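Local structure of predicted component of a thermophile-specific DNA repair system, contains a RAMP domain (Methanopyrus kandleri, 4N0L) at residues W66-F77 against P108-V117. The protein probably binds CRISPR RNA as the Csm3 subunit of a type III-A interference complex, and carries a bound zinc ion. Sequence-based numbering, arbitrary orientation.
With ZN (zinc ion), chain C.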
loop_
_atom_site.group_PDB
_atom_site.type_symbol
_atom_site.label_atom_id
_atom_site.label_comp_id
_atom_site.label_asym_id
_atom_site.label_seq_id
_atom_site.Cartn_x
_atom_site.Cartn_y
_atom_site.Cartn_z
ATOM N N TRP A 66 -11.886 1.318 -4.848
ATOM C CA TRP A 66 -12.700 2.068 -3.897
ATOM C C TRP A 66 -13.776 2.854 -4.633
ATOM O O TRP A 66 -14.943 2.844 -4.239
ATOM C CB TRP A 66 -11.826 3.011 -3.066
ATOM C CG TRP A 66 -12.563 3.744 -1.984
ATOM C CD1 TRP A 66 -12.784 5.090 -1.909
ATOM C CD2 TRP A 66 -13.167 3.175 -0.816
ATOM N NE1 TRP A 66 -13.489 5.392 -0.770
ATOM C CE2 TRP A 66 -13.737 4.235 -0.081
ATOM C CE3 TRP A 66 -13.282 1.872 -0.321
ATOM C CZ2 TRP A 66 -14.412 4.031 1.120
ATOM C CZ3 TRP A 66 -13.954 1.672 0.874
ATOM C CH2 TRP A 66 -14.511 2.746 1.580
ATOM N N MET A 67 -13.370 3.525 -5.707
ATOM C CA MET A 67 -14.279 4.309 -6.535
ATOM C C MET A 67 -15.417 3.454 -7.089
ATOM O O MET A 67 -16.589 3.799 -6.943
ATOM C CB MET A 67 -13.509 4.969 -7.685
ATOM C CG MET A 67 -14.367 5.806 -8.621
ATOM S SD MET A 67 -13.501 6.282 -10.136
ATOM C CE MET A 67 -13.507 4.736 -11.042
ATOM N N LYS A 68 -15.066 2.338 -7.722
ATOM C CA LYS A 68 -16.058 1.464 -8.345
ATOM C C LYS A 68 -16.942 0.734 -7.337
ATOM O O LYS A 68 -18.126 0.522 -7.591
ATOM C CB LYS A 68 -15.374 0.451 -9.266
ATOM C CG LYS A 68 -15.114 0.992 -10.666
ATOM C CD LYS A 68 -13.787 0.524 -11.234
ATOM C CE LYS A 68 -13.515 1.193 -12.576
ATOM N NZ LYS A 68 -12.105 1.028 -13.027
ATOM N N SER A 69 -16.371 0.350 -6.199
ATOM C CA SER A 69 -17.125 -0.370 -5.173
ATOM C C SER A 69 -18.257 0.480 -4.600
ATOM O O SER A 69 -19.251 -0.046 -4.103
ATOM C CB SER A 69 -16.199 -0.830 -4.046
ATOM O OG SER A 69 -15.738 0.274 -3.288
ATOM N N ARG A 70 -18.094 1.797 -4.663
ATOM C CA ARG A 70 -19.121 2.720 -4.196
ATOM C C ARG A 70 -19.870 3.357 -5.361
ATOM O O ARG A 70 -20.674 4.270 -5.167
ATOM C CB ARG A 70 -18.510 3.800 -3.304
ATOM C CG ARG A 70 -18.127 3.303 -1.924
ATOM C CD ARG A 70 -17.432 4.383 -1.126
ATOM N NE ARG A 70 -17.365 4.052 0.292
ATOM C CZ ARG A 70 -18.242 4.469 1.201
ATOM N NH1 ARG A 70 -19.250 5.252 0.843
ATOM N NH2 ARG A 70 -18.102 4.115 2.471
ATOM N N GLU A 71 -19.600 2.854 -6.565
ATOM C CA GLU A 71 -20.218 3.346 -7.794
ATOM C C GLU A 71 -20.160 4.867 -7.903
ATOM O O GLU A 71 -21.176 5.527 -8.117
ATOM C CB GLU A 71 -21.670 2.867 -7.874
ATOM C CG GLU A 71 -21.815 1.355 -7.802
ATOM C CD GLU A 71 -23.259 0.901 -7.863
ATOM O OE1 GLU A 71 -24.004 1.150 -6.890
ATOM O OE2 GLU A 71 -23.649 0.290 -8.880
ATOM N N ILE A 72 -18.958 5.409 -7.759
ATOM C CA ILE A 72 -18.742 6.843 -7.865
ATOM C C ILE A 72 -18.235 7.189 -9.255
ATOM O O ILE A 72 -17.261 6.602 -9.725
ATOM C CB ILE A 72 -17.730 7.339 -6.812
ATOM C CG1 ILE A 72 -18.187 6.945 -5.407
ATOM C CG2 ILE A 72 -17.524 8.846 -6.928
ATOM C CD1 ILE A 72 -17.159 7.227 -4.335
ATOM N N GLU A 73 -18.913 8.114 -9.928
ATOM C CA GLU A 73 -18.462 8.597 -11.230
ATOM C C GLU A 73 -17.074 9.216 -11.108
ATOM O O GLU A 73 -16.819 9.995 -10.188
ATOM C CB GLU A 73 -19.450 9.617 -11.803
ATOM C CG GLU A 73 -20.687 9.009 -12.445
ATOM C CD GLU A 73 -20.625 9.025 -13.962
ATOM O OE1 GLU A 73 -19.545 8.735 -14.521
ATOM O OE2 GLU A 73 -21.654 9.338 -14.595
ATOM N N PRO A 74 -16.168 8.870 -12.036
ATOM C CA PRO A 74 -14.771 9.323 -11.996
ATOM C C PRO A 74 -14.585 10.844 -11.967
ATOM O O PRO A 74 -13.607 11.312 -11.378
ATOM C CB PRO A 74 -14.171 8.725 -13.279
ATOM C CG PRO A 74 -15.334 8.284 -14.113
ATOM C CD PRO A 74 -16.420 7.944 -13.152
ATOM N N ASP A 75 -15.497 11.598 -12.574
ATOM C CA ASP A 75 -15.443 13.057 -12.496
ATOM C C ASP A 75 -15.489 13.535 -11.044
ATOM O O ASP A 75 -14.729 14.413 -10.646
ATOM C CB ASP A 75 -16.588 13.687 -13.291
ATOM C CG ASP A 75 -16.326 13.697 -14.786
ATOM O OD1 ASP A 75 -15.221 13.292 -15.205
ATOM O OD2 ASP A 75 -17.225 14.123 -15.542
ATOM N N VAL A 76 -16.383 12.946 -10.257
ATOM C CA VAL A 76 -16.503 13.284 -8.843
ATOM C C VAL A 76 -15.300 12.787 -8.042
ATOM O O VAL A 76 -14.760 13.507 -7.199
ATOM C CB VAL A 76 -17.799 12.696 -8.234
ATOM C CG1 VAL A 76 -17.826 12.889 -6.723
ATOM C CG2 VAL A 76 -19.023 13.324 -8.881
ATOM N N PHE A 77 -14.877 11.557 -8.314
ATOM C CA PHE A 77 -13.818 10.928 -7.531
ATOM C C PHE A 77 -12.439 11.543 -7.786
ATOM O O PHE A 77 -11.664 11.740 -6.852
ATOM C CB PHE A 77 -13.777 9.425 -7.815
ATOM C CG PHE A 77 -12.833 8.666 -6.927
ATOM C CD1 PHE A 77 -13.137 8.456 -5.591
ATOM C CD2 PHE A 77 -11.644 8.159 -7.428
ATOM C CE1 PHE A 77 -12.271 7.757 -4.769
ATOM C CE2 PHE A 77 -10.775 7.457 -6.612
ATOM C CZ PHE A 77 -11.088 7.257 -5.281
ATOM N N PRO A 108 -19.094 10.907 -1.554
ATOM C CA PRO A 108 -19.410 9.474 -1.545
ATOM C C PRO A 108 -18.207 8.563 -1.289
ATOM O O PRO A 108 -18.399 7.375 -1.032
ATOM C CB PRO A 108 -19.972 9.240 -2.951
ATOM C CG PRO A 108 -19.327 10.284 -3.787
ATOM C CD PRO A 108 -19.188 11.489 -2.904
ATOM N N TRP A 109 -16.995 9.108 -1.342
ATOM C CA TRP A 109 -15.794 8.304 -1.134
ATOM C C TRP A 109 -15.357 8.345 0.324
ATOM O O TRP A 109 -14.254 7.916 0.664
ATOM C CB TRP A 109 -14.652 8.788 -2.029
ATOM C CG TRP A 109 -14.177 10.169 -1.699
ATOM C CD1 TRP A 109 -13.239 10.512 -0.768
ATOM C CD2 TRP A 109 -14.606 11.393 -2.306
ATOM N NE1 TRP A 109 -13.064 11.875 -0.752
ATOM C CE2 TRP A 109 -13.891 12.438 -1.688
ATOM C CE3 TRP A 109 -15.527 11.707 -3.309
ATOM C CZ2 TRP A 109 -14.068 13.774 -2.041
ATOM C CZ3 TRP A 109 -15.702 13.034 -3.658
ATOM C CH2 TRP A 109 -14.976 14.051 -3.025
ATOM N N LEU A 110 -16.223 8.870 1.182
ATOM C CA LEU A 110 -15.905 8.990 2.597
ATOM C C LEU A 110 -16.490 7.820 3.390
ATOM O O LEU A 110 -17.566 7.318 3.064
ATOM C CB LEU A 110 -16.433 10.320 3.142
ATOM C CG LEU A 110 -15.586 11.560 2.843
ATOM C CD1 LEU A 110 -16.019 12.742 3.703
ATOM C CD2 LEU A 110 -14.109 11.268 3.030
ATOM N N GLU A 111 -15.773 7.378 4.419
ATOM C CA GLU A 111 -16.288 6.367 5.340
ATOM C C GLU A 111 -16.017 6.791 6.778
ATOM O O GLU A 111 -14.861 6.974 7.167
ATOM C CB GLU A 111 -15.666 4.996 5.066
ATOM C CG GLU A 111 -16.276 3.874 5.899
ATOM C CD GLU A 111 -15.768 2.499 5.505
ATOM O OE1 GLU A 111 -14.565 2.228 5.714
ATOM O OE2 GLU A 111 -16.569 1.690 4.990
ATOM N N ASN A 112 -17.085 6.933 7.560
ATOM C CA ASN A 112 -17.009 7.512 8.900
ATOM C C ASN A 112 -16.227 8.826 8.920
ATOM O O ASN A 112 -15.434 9.078 9.829
ATOM C CB ASN A 112 -16.388 6.516 9.884
ATOM C CG ASN A 112 -17.155 5.208 9.951
ATOM O OD1 ASN A 112 -18.382 5.188 9.865
ATOM N ND2 ASN A 112 -16.430 4.106 10.107
ATOM N N GLY A 113 -16.453 9.649 7.900
ATOM C CA GLY A 113 -15.909 10.993 7.857
ATOM C C GLY A 113 -14.526 11.155 7.250
ATOM O O GLY A 113 -14.056 12.281 7.078
ATOM N N THR A 114 -13.866 10.049 6.919
ATOM C CA THR A 114 -12.510 10.128 6.379
ATOM C C THR A 114 -12.331 9.299 5.111
ATOM O O THR A 114 -13.114 8.393 4.827
ATOM C CB THR A 114 -11.460 9.669 7.409
ATOM O OG1 THR A 114 -11.709 8.309 7.781
ATOM C CG2 THR A 114 -11.493 10.558 8.648
ATOM N N CYS A 115 -11.286 9.625 4.356
ATOM C CA CYS A 115 -10.987 8.945 3.102
ATOM C C CYS A 115 -9.922 7.873 3.306
ATOM O O CYS A 115 -8.787 8.186 3.662
ATOM C CB CYS A 115 -10.524 9.949 2.045
ATOM S SG CYS A 115 -10.267 9.250 0.392
ATOM N N PRO A 116 -10.289 6.603 3.081
ATOM C CA PRO A 116 -9.371 5.465 3.213
ATOM C C PRO A 116 -8.157 5.584 2.298
ATOM O O PRO A 116 -7.039 5.301 2.727
ATOM C CB PRO A 116 -10.235 4.267 2.812
ATOM C CG PRO A 116 -11.633 4.712 3.046
ATOM C CD PRO A 116 -11.650 6.171 2.722
ATOM N N VAL A 117 -8.385 5.981 1.051
ATOM C CA VAL A 117 -7.304 6.154 0.085
ATOM C C VAL A 117 -6.225 7.105 0.589
ATOM O O VAL A 117 -5.054 6.741 0.690
ATOM C CB VAL A 117 -7.830 6.688 -1.260
ATOM C CG1 VAL A 117 -6.673 6.938 -2.221
ATOM C CG2 VAL A 117 -8.832 5.716 -1.863
HETATM ZN ZN ZN C . -9.087 10.995 -0.579
#
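The zinc-binding region of this Csm3 protein meets the C-terminal end of helix 51-69 where Trp66 packs against the loop 108-115, whose Cys115 binds zinc with His86, Cys88 and Cys118. Tryptophan offers both a broad apolar face and one donor: with CG anti to the backbone N (chi1 -175°), its NE1 gives Trp109 O a nearly straight hydrogen bond of 3.0 Å, the oxygen in the ring plane. The indole is sandwiched near CZ2 between Arg70 NE and Pro116 CG, a CH-pi contact 3.9 Å from the six-ring centroid; proline, opening helix 116-121, has no N-H to satisfy. Arg70, extended as far as NE, then turns, bringing NH1 to Pro108 O (weak, 3.0 Å). Glu111 OE2, 3.8 Å from NH2, makes a long salt bridge at the guanidinium edge, planes 75° apart; OE1 is held by Tyr244. A Schellman motif, Glu71 at positive phi, ends the helix, and apolar Ile72 then sets CD1 against Pro108 and Trp109 CB, a methylene that Phe77's edge also meets. Val76 CG1 touches Trp109 CZ3 (3.7 Å). Thus the buried indole N-H satisfies Trp109 O among apolar side chains, while Arg70 adds a weaker tie on the more open, polar side.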